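Uncharacterized protein (Bacteroides uniformis, PDB 4Q53) is of unknown function but adopts a compact, single-domain cystatin-like fold of the NTF2 clan, in which a curved mixed sheet is packed against helices. Local coordinates at residues Leu30-Lys35 / Gly46-Phe51; Asp26-Ile31 / His101-Asp106; Val57-Val62 / Ile77-Asn82; Arg68-Phe73 / Phe91-Asn96. All coordinates share one frame; numbering follows the deposited sequence.

Contact 1: Leu30-Lys35 / Gly46-Phe51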
loop_
_atom_site.group_PDB
_atom_site.type_symbol
_atom_site.label_atom_id
_atom_site.label_comp_id
_atom_site.label_asym_id
_atom_site.label_seq_id
_atom_site.Cartn_x
_atom_site.Cartn_y
_atom_site.Cartn_z
ATOM N N LEU A 30 6.342 5.206 -4.511
ATOM C CA LEU A 30 6.600 3.913 -3.905
ATOM C C LEU A 30 8.012 3.894 -3.370
ATOM O O LEU A 30 8.930 4.387 -4.027
ATOM C CB LEU A 30 6.418 2.796 -4.940
ATOM C CG LEU A 30 5.040 2.754 -5.596
ATOM C CD1 LEU A 30 5.030 1.761 -6.743
ATOM C CD2 LEU A 30 3.970 2.420 -4.571
ATOM N N ILE A 31 8.177 3.348 -2.170
ATOM C CA ILE A 31 9.519 3.120 -1.637
ATOM C C ILE A 31 9.510 1.702 -1.105
ATOM O O ILE A 31 8.963 1.444 -0.043
ATOM C CB ILE A 31 9.928 4.117 -0.533
ATOM C CG1 ILE A 31 9.716 5.565 -0.960
ATOM C CG2 ILE A 31 11.391 3.924 -0.192
ATOM C CD1 ILE A 31 8.388 6.133 -0.579
ATOM N N ILE A 32 10.104 0.777 -1.849
ATOM C CA ILE A 32 10.012 -0.637 -1.556
ATOM C C ILE A 32 11.415 -1.142 -1.389
ATOM O O ILE A 32 12.188 -1.119 -2.339
ATOM C CB ILE A 32 9.300 -1.398 -2.682
ATOM C CG1 ILE A 32 7.896 -0.816 -2.916
ATOM C CG2 ILE A 32 9.237 -2.862 -2.361
ATOM C CD1 ILE A 32 7.103 -1.498 -3.971
ATOM N N GLN A 33 11.770 -1.604 -0.196
ATOM C CA GLN A 33 13.158 -1.990 0.070
ATOM C C GLN A 33 14.139 -0.900 -0.350
ATOM O O GLN A 33 15.160 -1.158 -0.984
ATOM C CB GLN A 33 13.513 -3.311 -0.622
ATOM C CG GLN A 33 12.930 -4.532 0.045
ATOM C CD GLN A 33 13.117 -4.501 1.543
ATOM O OE1 GLN A 33 12.211 -4.100 2.274
ATOM N NE2 GLN A 33 14.311 -4.877 2.015
ATOM N N ASN A 34 13.802 0.329 0.005
ATOM C CA ASN A 34 14.653 1.484 -0.258
ATOM C C ASN A 34 14.808 1.839 -1.721
ATOM O O ASN A 34 15.611 2.697 -2.046
ATOM C CB ASN A 34 16.030 1.363 0.411
ATOM C CG ASN A 34 15.974 1.613 1.906
ATOM O OD1 ASN A 34 15.113 2.321 2.404
ATOM N ND2 ASN A 34 16.898 1.028 2.621
ATOM N N LYS A 35 14.018 1.221 -2.592
ATOM C CA LYS A 35 13.957 1.625 -3.992
ATOM C C LYS A 35 12.764 2.553 -4.182
ATOM O O LYS A 35 11.609 2.139 -3.994
ATOM C CB LYS A 35 13.818 0.396 -4.891
ATOM C CG LYS A 35 15.014 -0.552 -4.838
ATOM C CD LYS A 35 16.234 0.097 -5.512
ATOM C CE LYS A 35 17.424 -0.848 -5.650
ATOM N NZ LYS A 35 18.493 -0.221 -6.482
ATOM N N GLY A 46 1.387 -2.091 -11.444
ATOM C CA GLY A 46 2.310 -3.098 -11.939
ATOM C C GLY A 46 3.401 -3.447 -10.946
ATOM O O GLY A 46 3.766 -4.617 -10.763
ATOM N N THR A 47 3.923 -2.428 -10.280
ATOM C CA THR A 47 4.936 -2.638 -9.261
ATOM C C THR A 47 4.352 -3.450 -8.088
ATOM O O THR A 47 4.985 -4.367 -7.578
ATOM C CB THR A 47 5.453 -1.287 -8.760
ATOM O OG1 THR A 47 6.054 -0.592 -9.851
ATOM C CG2 THR A 47 6.469 -1.453 -7.647
HETATM N N MSE A 48 3.146 -3.103 -7.658
HETATM C CA MSE A 48 2.510 -3.836 -6.564
HETATM C C MSE A 48 2.161 -5.268 -6.985
HETATM O O MSE A 48 2.263 -6.186 -6.178
HETATM C CB MSE A 48 1.310 -3.058 -6.002
HETATM C CG MSE A 48 1.718 -1.797 -5.215
HETATM SE SE MSE A 48 3.025 -2.139 -3.815
HETATM C CE MSE A 48 2.114 -3.583 -2.880
ATOM N N ALA A 49 1.765 -5.468 -8.245
ATOM C CA ALA A 49 1.488 -6.813 -8.737
ATOM C C ALA A 49 2.749 -7.662 -8.625
ATOM O O ALA A 49 2.708 -8.807 -8.171
ATOM C CB ALA A 49 0.991 -6.788 -10.196
ATOM N N ALA A 50 3.877 -7.101 -9.044
ATOM C CA ALA A 50 5.139 -7.836 -8.966
ATOM C C ALA A 50 5.489 -8.102 -7.497
ATOM O O ALA A 50 5.963 -9.183 -7.142
ATOM C CB ALA A 50 6.257 -7.069 -9.645
ATOM N N PHE A 51 5.262 -7.123 -6.635
ATOM C CA PHE A 51 5.601 -7.317 -5.236
ATOM C C PHE A 51 4.792 -8.461 -4.637
ATOM O O PHE A 51 5.350 -9.350 -4.002
ATOM C CB PHE A 51 5.394 -6.052 -4.399
ATOM C CG PHE A 51 5.799 -6.240 -2.963
ATOM C CD1 PHE A 51 7.125 -6.096 -2.578
ATOM C CD2 PHE A 51 4.864 -6.627 -2.011
ATOM C CE1 PHE A 51 7.507 -6.309 -1.266
ATOM C CE2 PHE A 51 5.248 -6.858 -0.710
ATOM C CZ PHE A 51 6.568 -6.689 -0.338
#

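Contact 2: Asp26-Ile31 / His101-Asp106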
loop_
_atom_site.group_PDB
_atom_site.type_symbol
_atom_site.label_atom_id
_atom_site.label_comp_id
_atom_site.label_asym_id
_atom_site.label_seq_id
_atom_site.Cartn_x
_atom_site.Cartn_y
_atom_site.Cartn_z
ATOM N N ASP A 26 -3.376 9.180 -8.969
ATOM C CA ASP A 26 -2.878 9.185 -10.331
ATOM C C ASP A 26 -1.355 9.168 -10.377
ATOM O O ASP A 26 -0.766 8.758 -11.377
ATOM C CB ASP A 26 -3.452 10.374 -11.095
ATOM C CG ASP A 26 -4.943 10.215 -11.397
ATOM O OD1 ASP A 26 -5.425 9.066 -11.511
ATOM O OD2 ASP A 26 -5.636 11.242 -11.529
ATOM N N LYS A 27 -0.744 9.643 -9.300
ATOM C CA LYS A 27 0.697 9.584 -9.091
ATOM C C LYS A 27 0.925 9.016 -7.701
ATOM O O LYS A 27 0.307 9.470 -6.742
ATOM C CB LYS A 27 1.326 10.977 -9.171
ATOM C CG LYS A 27 1.221 11.654 -10.535
ATOM C CD LYS A 27 2.127 10.994 -11.565
ATOM C CE LYS A 27 2.123 11.756 -12.883
ATOM N NZ LYS A 27 2.976 11.083 -13.907
ATOM N N VAL A 28 1.798 8.026 -7.599
ATOM C CA VAL A 28 2.076 7.358 -6.341
ATOM C C VAL A 28 3.569 7.243 -6.167
ATOM O O VAL A 28 4.270 6.751 -7.054
ATOM C CB VAL A 28 1.468 5.945 -6.303
ATOM C CG1 VAL A 28 1.720 5.296 -4.958
ATOM C CG2 VAL A 28 -0.021 5.993 -6.608
ATOM N N ASP A 29 4.048 7.685 -5.016
ATOM C CA ASP A 29 5.426 7.430 -4.633
ATOM C C ASP A 29 5.516 6.079 -3.952
ATOM O O ASP A 29 4.855 5.847 -2.941
ATOM C CB ASP A 29 5.922 8.537 -3.715
ATOM C CG ASP A 29 5.993 9.858 -4.420
ATOM O OD1 ASP A 29 6.532 9.884 -5.541
ATOM O OD2 ASP A 29 5.499 10.860 -3.871
ATOM N N LEU A 30 6.342 5.206 -4.511
ATOM C CA LEU A 30 6.600 3.913 -3.905
ATOM C C LEU A 30 8.012 3.894 -3.370
ATOM O O LEU A 30 8.930 4.387 -4.027
ATOM C CB LEU A 30 6.418 2.796 -4.940
ATOM C CG LEU A 30 5.040 2.754 -5.596
ATOM C CD1 LEU A 30 5.030 1.761 -6.743
ATOM C CD2 LEU A 30 3.970 2.420 -4.571
ATOM N N ILE A 31 8.177 3.348 -2.170
ATOM C CA ILE A 31 9.519 3.120 -1.637
ATOM C C ILE A 31 9.510 1.702 -1.105
ATOM O O ILE A 31 8.963 1.444 -0.043
ATOM C CB ILE A 31 9.928 4.117 -0.533
ATOM C CG1 ILE A 31 9.716 5.565 -0.960
ATOM C CG2 ILE A 31 11.391 3.924 -0.192
ATOM C CD1 ILE A 31 8.388 6.133 -0.579
ATOM N N HIS A 101 -1.248 8.154 -2.040
ATOM C CA HIS A 101 -0.216 8.995 -2.620
ATOM C C HIS A 101 1.199 8.435 -2.381
ATOM O O HIS A 101 2.125 8.734 -3.135
ATOM C CB HIS A 101 -0.334 10.390 -2.013
ATOM C CG HIS A 101 0.763 11.320 -2.406
ATOM N ND1 HIS A 101 1.002 11.681 -3.714
ATOM C CD2 HIS A 101 1.688 11.965 -1.659
ATOM C CE1 HIS A 101 2.030 12.512 -3.755
ATOM N NE2 HIS A 101 2.463 12.699 -2.521
ATOM N N GLN A 102 1.370 7.641 -1.330
ATOM C CA GLN A 102 2.673 7.026 -1.034
ATOM C C GLN A 102 2.479 5.671 -0.377
ATOM O O GLN A 102 1.624 5.522 0.511
ATOM C CB GLN A 102 3.535 7.934 -0.133
ATOM C CG GLN A 102 4.923 7.379 0.198
ATOM C CD GLN A 102 5.801 8.387 0.923
ATOM O OE1 GLN A 102 6.323 8.106 1.984
ATOM N NE2 GLN A 102 6.003 9.549 0.316
ATOM N N ILE A 103 3.278 4.698 -0.818
ATOM C CA ILE A 103 3.381 3.398 -0.167
ATOM C C ILE A 103 4.846 3.160 0.144
ATOM O O ILE A 103 5.682 3.195 -0.764
ATOM C CB ILE A 103 2.882 2.246 -1.068
ATOM C CG1 ILE A 103 1.438 2.507 -1.514
ATOM C CG2 ILE A 103 3.036 0.907 -0.367
ATOM C CD1 ILE A 103 0.871 1.460 -2.442
ATOM N N ARG A 104 5.142 2.894 1.408
ATOM C CA ARG A 104 6.462 2.482 1.847
ATOM C C ARG A 104 6.357 1.057 2.348
ATOM O O ARG A 104 5.462 0.735 3.130
ATOM C CB ARG A 104 6.983 3.395 2.957
ATOM C CG ARG A 104 8.376 3.042 3.438
ATOM C CD ARG A 104 8.887 3.931 4.589
ATOM N NE ARG A 104 9.937 3.205 5.308
ATOM C CZ ARG A 104 9.767 2.520 6.446
ATOM N NH1 ARG A 104 8.597 2.496 7.091
ATOM N NH2 ARG A 104 10.789 1.860 6.956
ATOM N N ILE A 105 7.292 0.216 1.920
ATOM C CA ILE A 105 7.340 -1.179 2.334
ATOM C C ILE A 105 8.789 -1.457 2.717
ATOM O O ILE A 105 9.701 -1.286 1.907
ATOM C CB ILE A 105 6.904 -2.125 1.194
ATOM C CG1 ILE A 105 5.458 -1.825 0.793
ATOM C CG2 ILE A 105 7.090 -3.592 1.620
ATOM C CD1 ILE A 105 4.938 -2.654 -0.355
ATOM N N ASP A 106 9.003 -1.868 3.956
ATOM C CA ASP A 106 10.346 -2.094 4.455
ATOM C C ASP A 106 10.455 -3.397 5.213
ATOM O O ASP A 106 9.675 -3.667 6.127
ATOM C CB ASP A 106 10.828 -0.978 5.322
ATOM C CG ASP A 106 12.329 -1.024 5.432
ATOM O OD1 ASP A 106 13.002 -0.700 4.412
ATOM O OD2 ASP A 106 12.843 -1.476 6.471
HETATM O O HOH W 1 4.610 11.171 -1.443
#

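Contact 3: Val57-Val62 / Ile77-Asn82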
loop_
_atom_site.group_PDB
_atom_site.type_symbol
_atom_site.label_atom_id
_atom_site.label_comp_id
_atom_site.label_asym_id
_atom_site.label_seq_id
_atom_site.Cartn_x
_atom_site.Cartn_y
_atom_site.Cartn_z
ATOM N N VAL A 57 1.283 -13.178 0.310
ATOM C CA VAL A 57 0.814 -12.638 1.571
ATOM C C VAL A 57 0.091 -13.678 2.425
ATOM O O VAL A 57 -0.814 -14.376 1.950
ATOM C CB VAL A 57 -0.089 -11.409 1.351
ATOM C CG1 VAL A 57 -0.675 -10.939 2.678
ATOM C CG2 VAL A 57 0.707 -10.283 0.678
ATOM N N GLY A 58 0.518 -13.781 3.682
ATOM C CA GLY A 58 -0.169 -14.558 4.694
ATOM C C GLY A 58 -1.107 -13.740 5.558
ATOM O O GLY A 58 -2.185 -14.208 5.909
ATOM N N SER A 59 -0.705 -12.528 5.932
ATOM C CA SER A 59 -1.554 -11.676 6.753
ATOM C C SER A 59 -1.128 -10.228 6.615
ATOM O O SER A 59 0.023 -9.929 6.251
ATOM C CB SER A 59 -1.503 -12.103 8.228
ATOM O OG SER A 59 -0.225 -11.872 8.812
ATOM N N PHE A 60 -2.059 -9.327 6.913
ATOM C CA PHE A 60 -1.762 -7.906 7.057
ATOM C C PHE A 60 -2.547 -7.420 8.255
ATOM O O PHE A 60 -3.762 -7.567 8.311
ATOM C CB PHE A 60 -2.135 -7.119 5.803
ATOM C CG PHE A 60 -1.811 -5.658 5.888
ATOM C CD1 PHE A 60 -0.524 -5.240 6.152
ATOM C CD2 PHE A 60 -2.794 -4.712 5.709
ATOM C CE1 PHE A 60 -0.213 -3.888 6.233
ATOM C CE2 PHE A 60 -2.490 -3.372 5.785
ATOM C CZ PHE A 60 -1.195 -2.963 6.057
ATOM N N ASN A 61 -1.836 -6.858 9.216
ATOM C CA ASN A 61 -2.454 -6.354 10.424
ATOM C C ASN A 61 -2.050 -4.920 10.663
ATOM O O ASN A 61 -0.861 -4.609 10.784
ATOM C CB ASN A 61 -2.066 -7.209 11.623
ATOM C CG ASN A 61 -2.693 -8.596 11.569
ATOM O OD1 ASN A 61 -3.854 -8.781 11.934
ATOM N ND2 ASN A 61 -1.933 -9.573 11.099
ATOM N N VAL A 62 -3.053 -4.064 10.758
ATOM C CA VAL A 62 -2.863 -2.643 10.983
ATOM C C VAL A 62 -2.713 -2.380 12.474
ATOM O O VAL A 62 -3.402 -2.993 13.284
ATOM C CB VAL A 62 -4.050 -1.861 10.415
ATOM C CG1 VAL A 62 -3.960 -0.373 10.717
ATOM C CG2 VAL A 62 -4.149 -2.085 8.908
ATOM N N ILE A 77 1.738 -4.352 9.566
ATOM C CA ILE A 77 2.727 -5.385 9.314
ATOM C C ILE A 77 2.173 -6.411 8.339
ATOM O O ILE A 77 1.103 -6.998 8.553
ATOM C CB ILE A 77 3.150 -6.117 10.611
ATOM C CG1 ILE A 77 3.744 -5.160 11.636
ATOM C CG2 ILE A 77 4.135 -7.233 10.328
ATOM C CD1 ILE A 77 5.116 -4.714 11.348
ATOM N N LEU A 78 2.937 -6.631 7.271
ATOM C CA LEU A 78 2.604 -7.588 6.225
ATOM C C LEU A 78 3.484 -8.814 6.369
ATOM O O LEU A 78 4.697 -8.718 6.239
ATOM C CB LEU A 78 2.829 -6.940 4.857
ATOM C CG LEU A 78 2.363 -7.708 3.624
ATOM C CD1 LEU A 78 0.843 -7.709 3.539
ATOM C CD2 LEU A 78 2.976 -7.115 2.382
HETATM N N MSE A 79 2.865 -9.956 6.664
HETATM C CA MSE A 79 3.607 -11.195 6.761
HETATM C C MSE A 79 3.439 -11.960 5.460
HETATM O O MSE A 79 2.326 -12.096 4.945
HETATM C CB MSE A 79 3.109 -12.009 7.943
HETATM C CG MSE A 79 3.432 -11.372 9.292
HETATM SE SE MSE A 79 2.816 -12.464 10.789
HETATM C CE MSE A 79 3.768 -14.095 10.328
ATOM N N THR A 80 4.562 -12.409 4.907
ATOM C CA THR A 80 4.533 -13.112 3.624
ATOM C C THR A 80 5.417 -14.341 3.652
ATOM O O THR A 80 6.177 -14.549 4.596
ATOM C CB THR A 80 4.959 -12.224 2.409
ATOM O OG1 THR A 80 6.379 -12.276 2.227
ATOM C CG2 THR A 80 4.493 -10.778 2.559
ATOM N N ALA A 81 5.302 -15.152 2.605
ATOM C CA ALA A 81 6.120 -16.349 2.462
ATOM C C ALA A 81 7.570 -16.011 2.096
ATOM O O ALA A 81 8.416 -16.903 2.053
ATOM C CB ALA A 81 5.501 -17.291 1.416
ATOM N N ASN A 82 7.852 -14.730 1.843
ATOM C CA ASN A 82 9.196 -14.275 1.467
ATOM C C ASN A 82 9.541 -12.974 2.214
ATOM O O ASN A 82 9.849 -11.952 1.612
ATOM C CB ASN A 82 9.263 -14.099 -0.058
ATOM C CG ASN A 82 10.659 -13.760 -0.574
ATOM O OD1 ASN A 82 11.678 -13.997 0.082
ATOM N ND2 ASN A 82 10.703 -13.186 -1.773
HETATM O O HOH W 2 0.590 -9.422 9.904
#

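Contact 4: Arg68-Phe73 / Phe91-Asn96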
loop_
_atom_site.group_PDB
_atom_site.type_symbol
_atom_site.label_atom_id
_atom_site.label_comp_id
_atom_site.label_asym_id
_atom_site.label_seq_id
_atom_site.Cartn_x
_atom_site.Cartn_y
_atom_site.Cartn_z
ATOM N N ARG A 68 -7.432 13.145 8.596
ATOM C CA ARG A 68 -7.899 14.494 8.772
ATOM C C ARG A 68 -8.642 14.808 7.486
ATOM O O ARG A 68 -8.809 13.938 6.631
ATOM C CB ARG A 68 -6.731 15.448 8.990
ATOM C CG ARG A 68 -5.962 15.186 10.269
ATOM N N ASP A 69 -9.085 16.045 7.331
ATOM C CA ASP A 69 -9.919 16.373 6.181
ATOM C C ASP A 69 -9.225 16.121 4.847
ATOM O O ASP A 69 -9.869 15.646 3.908
ATOM C CB ASP A 69 -10.452 17.808 6.277
ATOM C CG ASP A 69 -11.819 17.876 6.953
ATOM O OD1 ASP A 69 -12.184 16.924 7.684
ATOM O OD2 ASP A 69 -12.537 18.878 6.749
ATOM N N GLU A 70 -7.918 16.374 4.774
ATOM C CA GLU A 70 -7.209 16.299 3.488
ATOM C C GLU A 70 -6.167 15.188 3.359
ATOM O O GLU A 70 -5.563 15.028 2.303
ATOM C CB GLU A 70 -6.560 17.644 3.167
ATOM C CG GLU A 70 -7.548 18.810 3.138
ATOM C CD GLU A 70 -8.751 18.551 2.246
ATOM O OE1 GLU A 70 -8.555 18.086 1.104
ATOM O OE2 GLU A 70 -9.896 18.804 2.687
ATOM N N SER A 71 -5.966 14.396 4.406
ATOM C CA SER A 71 -4.963 13.345 4.342
ATOM C C SER A 71 -5.282 12.254 5.330
ATOM O O SER A 71 -6.148 12.425 6.181
ATOM C CB SER A 71 -3.587 13.909 4.649
ATOM O OG SER A 71 -3.565 14.506 5.934
ATOM N N GLY A 72 -4.571 11.132 5.219
ATOM C CA GLY A 72 -4.721 10.038 6.155
ATOM C C GLY A 72 -3.586 9.048 6.025
ATOM O O GLY A 72 -2.754 9.186 5.140
ATOM N N PHE A 73 -3.534 8.079 6.923
ATOM C CA PHE A 73 -2.453 7.115 6.932
ATOM C C PHE A 73 -2.930 5.783 7.500
ATOM O O PHE A 73 -3.852 5.741 8.327
ATOM C CB PHE A 73 -1.258 7.637 7.763
ATOM C CG PHE A 73 -1.551 7.758 9.234
ATOM C CD1 PHE A 73 -2.122 8.909 9.750
ATOM C CD2 PHE A 73 -1.270 6.715 10.100
ATOM C CE1 PHE A 73 -2.405 9.017 11.103
ATOM C CE2 PHE A 73 -1.553 6.822 11.440
ATOM C CZ PHE A 73 -2.120 7.965 11.939
ATOM N N PHE A 91 -2.387 8.760 2.415
ATOM C CA PHE A 91 -3.497 9.138 1.552
ATOM C C PHE A 91 -3.639 10.641 1.466
ATOM O O PHE A 91 -3.371 11.360 2.434
ATOM C CB PHE A 91 -4.817 8.613 2.132
ATOM C CG PHE A 91 -4.902 7.117 2.212
ATOM C CD1 PHE A 91 -4.268 6.421 3.223
ATOM C CD2 PHE A 91 -5.634 6.408 1.278
ATOM C CE1 PHE A 91 -4.361 5.042 3.301
ATOM C CE2 PHE A 91 -5.741 5.034 1.358
ATOM C CZ PHE A 91 -5.103 4.346 2.374
ATOM N N ARG A 92 -4.100 11.101 0.310
ATOM C CA ARG A 92 -4.465 12.495 0.114
ATOM C C ARG A 92 -5.902 12.554 -0.403
ATOM O O ARG A 92 -6.324 11.685 -1.155
ATOM C CB ARG A 92 -3.521 13.149 -0.903
ATOM C CG ARG A 92 -3.578 12.526 -2.294
ATOM C CD ARG A 92 -2.472 13.050 -3.210
ATOM N NE ARG A 92 -2.804 12.924 -4.630
ATOM C CZ ARG A 92 -2.536 11.867 -5.397
ATOM N NH1 ARG A 92 -1.924 10.800 -4.910
ATOM N NH2 ARG A 92 -2.887 11.881 -6.672
ATOM N N LYS A 93 -6.657 13.576 -0.014
ATOM C CA LYS A 93 -8.013 13.696 -0.537
ATOM C C LYS A 93 -7.971 14.402 -1.885
ATOM O O LYS A 93 -7.419 15.493 -1.996
ATOM C CB LYS A 93 -8.922 14.431 0.437
ATOM C CG LYS A 93 -10.372 14.514 -0.044
ATOM C CD LYS A 93 -11.297 15.083 1.012
ATOM C CE LYS A 93 -11.705 14.024 2.008
ATOM N NZ LYS A 93 -12.460 14.611 3.144
ATOM N N VAL A 94 -8.537 13.740 -2.892
ATOM C CA VAL A 94 -8.624 14.248 -4.261
ATOM C C VAL A 94 -10.044 13.988 -4.773
ATOM O O VAL A 94 -10.526 12.849 -4.765
ATOM C CB VAL A 94 -7.615 13.533 -5.194
ATOM C CG1 VAL A 94 -7.785 13.993 -6.644
ATOM C CG2 VAL A 94 -6.179 13.747 -4.700
ATOM N N GLN A 95 -10.700 15.051 -5.228
ATOM C CA GLN A 95 -12.086 14.972 -5.682
ATOM C C GLN A 95 -12.959 14.292 -4.633
ATOM O O GLN A 95 -13.736 13.388 -4.946
ATOM C CB GLN A 95 -12.182 14.228 -7.016
ATOM C CG GLN A 95 -11.374 14.863 -8.141
ATOM C CD GLN A 95 -11.734 16.320 -8.379
ATOM O OE1 GLN A 95 -10.856 17.162 -8.564
ATOM N NE2 GLN A 95 -13.029 16.621 -8.380
ATOM N N ASN A 96 -12.799 14.720 -3.384
ATOM C CA ASN A 96 -13.602 14.216 -2.269
ATOM C C ASN A 96 -13.417 12.731 -1.930
ATOM O O ASN A 96 -14.242 12.148 -1.221
ATOM C CB ASN A 96 -15.083 14.507 -2.521
#

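Contact 1: Leu30-Lys35 / Gly46-Phe51
Thr47 of the helical segment 46-51 meets Leu30 and Ile32 with its methyl, while its hydroxyl is occupied within the helix. OG1 bonds to the carbonyl of Thr43 one turn earlier, and CG2, anti to the backbone N, is left to face the strand. Leu30 and Thr47 reach toward each other tip to tip, with Leu30 CD1 3.6 Å from Thr47 CG2. Thr47 CG2 also lies 3.7 Å from Ile32 CD1 as these two side chains slide past each other in opposite directions. Threonine suits this place because its hydroxyl can be satisfied by Thr43 O within the helix, which lets the methyl pack on the strand.

Met48, present as selenomethionine, follows. Bends at chi2 and chi3 (both -53°) curl its flexible chain so that Met48 SE comes within 4.1 Å of Ile32 CD1. One turn after Thr47, Phe51 projects toward the strand, Phe51 CD1 lying 3.9 Å from Ile32 CG2, which approaches the ring obliquely. Branched Ile32 thus serves three helix residues, CD1 touching Thr47 and Met48 and CG2 touching Phe51. An alanine here would lack both of those methyls and would probably open a gap between Thr47 and Phe51, leaving the selenium end of Met48 freer to move.

The strand then leaves through a type I' turn from Ile32 to Lys35. Strand 30-32 and helix 46-51 run at only 21° to each other; their axes are 11.0 Å apart at closest approach, and only side chains make the contacts between them. Around them, Ile105 of strand 97-107 packs on Met48 and Phe51, helix 17-20 covers Met48 through Ser17 and Leu20, and Phe85 meets Phe51 edge-to-face.

Contact 2: Asp26-Ile31 / His101-Asp106
Asp29 and Ile31 each use both backbone polar groups on the strand 101-106, giving a regular parallel ladder. Asp29 N donates to His101 O and Asp29 O accepts from Ile103 N; Ile31 N donates to Ile103 O and Ile31 O accepts from Ile105 N. All four bonds measure 2.9 Å from N to O.

A water adds a link between side chains: it donates to Asp29 OD2 at 2.6 Å and accepts from Gln102 NE2 at 2.8 Å. The other carboxylate oxygen, OD1, hydrogen-bonds to His38 ND1, so both oxygens of the carboxylate have a partner. His101 lies alongside it, pointing the same way, with ring and carboxylate planes 69° apart and His101 NE2 3.8 Å from Asp29 OD2.

Gln102 is fully extended (chi1 -179°, chi2 172°), which carries its amide out to the end of Ile31, which crosses it at a slant with Ile31 CD1 3.7 Å from Gln102 CD. A leucine in its place would keep some of this packing but would probably leave the water without its amide donor and Asp29 less firmly fixed.

On the other face, apolar Leu30 and Ile103 run side by side, Leu30 CD2 3.7 Å from Ile103 CB. Val28 and Ile105 meet helix 41-54 there, through Ala44 and Met48. A mostly polar face, with Ile31 among Asp29, Gln102 and Arg104, thus backs an aliphatic one covered by a helix, and this parallel pairing joins strand 28-32 to the C-terminal strand in the mixed sheet of the cystatin-like fold.

Contact 3: Val57-Val62 / Ile77-Asn82
Leu78 reaches across the hairpin to three residues of the opposite strand, and its side chain can be followed outward. Leu78 CB lies 4.0 Å from Phe60 CD1. CG, anti to the backbone N (chi1 -172°), passes beside the carbonyl of Ser59. Leu78 CD1 then lies 3.6 Å from Ser59 O, 3.7 Å from Val57 CG1 and 3.8 Å from Phe60 CB, the leucine side chain crossing those of Val57 and Phe60 at about a right angle. The other methyl, CD2, turns to Phe51 of helix 41-54. Leucine suits the spot because its forked end can serve strand and helix together.

The Phe60 ring lies beside the neighbouring backbone, with Leu78 N in its plane at the edge and Phe60 CD1 3.4 Å from Ile77 O. Beyond this strand pair it meets Phe12, Ile9 and Val87; these apolar neighbours bury the ring, a setting that suits phenylalanine.

The opposite face, carrying Ser59, Asn61, Ile77 and Met79, is more polar. In the conformer described, Ser59 OG rests 3.4 Å from CB of Met79, a selenomethionine. One water joins Ser59 OG, Asn61 ND2 and Ile77 O, accepting from the amide and donating to the carbonyl.

At the exit toward strand 83-87, Thr80 OG1 accepts from Asn82 N in an ST turn and also hydrogen-bonds to Gly83 O. Met79 O receives two donors from the same face of its plane, Gly58 N at 2.8 Å and Ser59 N at 3.2 Å. The register shifts by one residue there, near the start of strand 57-67, making this an antiparallel beta hairpin of strands 57-67 and 71-80 with a classic bulge.

Contact 4: Arg68-Phe73 / Phe91-Asn96
Lys93 and Glu70 pass each other at a slant, so that the carboxylate lies along the aliphatic part of the lysine, Glu70 OE1 3.7 Å from Lys93 CB. The lysine starts out extended and then bends at chi3 (-82°), which brings its ammonium group back over the turn. There Lys93 NZ donates to Asp69 O at 2.9 Å, in the carbonyl plane and on a lone pair. A long, flexible chain is what this place requires, since the target is a main-chain oxygen in the turn just before strand 71-73.

Phe91 is oriented quite differently. Its ring presents an edge to Gly72, Gly72 O lying in the ring plane, 3.7 Å from Phe91 CD1. The lack of a side chain on Gly72 probably eases this approach; the ring's remaining surroundings include Ile100 and Val4. Ser71 and Arg92 point to the opposite face of the sheet, where Ser71 OG bonds to a triethylene glycol probably from the crystallisation liquor.

The antiparallel backbone is joined by Phe91 N to Gly72 O at 2.8 Å, Gly72 N to Phe91 O at 3.0 Å and Lys93 N to Glu70 O at 2.9 Å.

The lysine's strongest partner is thus the neutral carbonyl of Asp69, with Tyr98 OH as a weak second one, but Glu70 OE2 lies 4.9 Å from Lys93 NZ and the Asp69 carboxylate scarcely farther. Two carboxylates at that distance probably help to stabilise the positive charge without forming salt bridges, at the protein surface.

Overall arrangement
From the N terminus, strand 28-32 enters contacts 1 and 2, which share Leu30 and Ile31. Contact 1 closes a short loop: after strand 35-40, helix 41-54 returns over strand 28-32. Contact 2 closes the long one, pairing strand 28-32 with the C-terminal strand 97-107; contacts 3 and 4 both nest inside it. Those two cross each other, their segments alternating along the chain, because strand 71-80 gives its end to contact 3 and its beginning to contact 4. Their centres lie about 25 Å apart, toward opposite ends of strand 71-80 and on opposite sides of the chain's centre. Ile105 and Leu78 pack on Phe51, tying contacts 2 and 3 to the helix of contact 1.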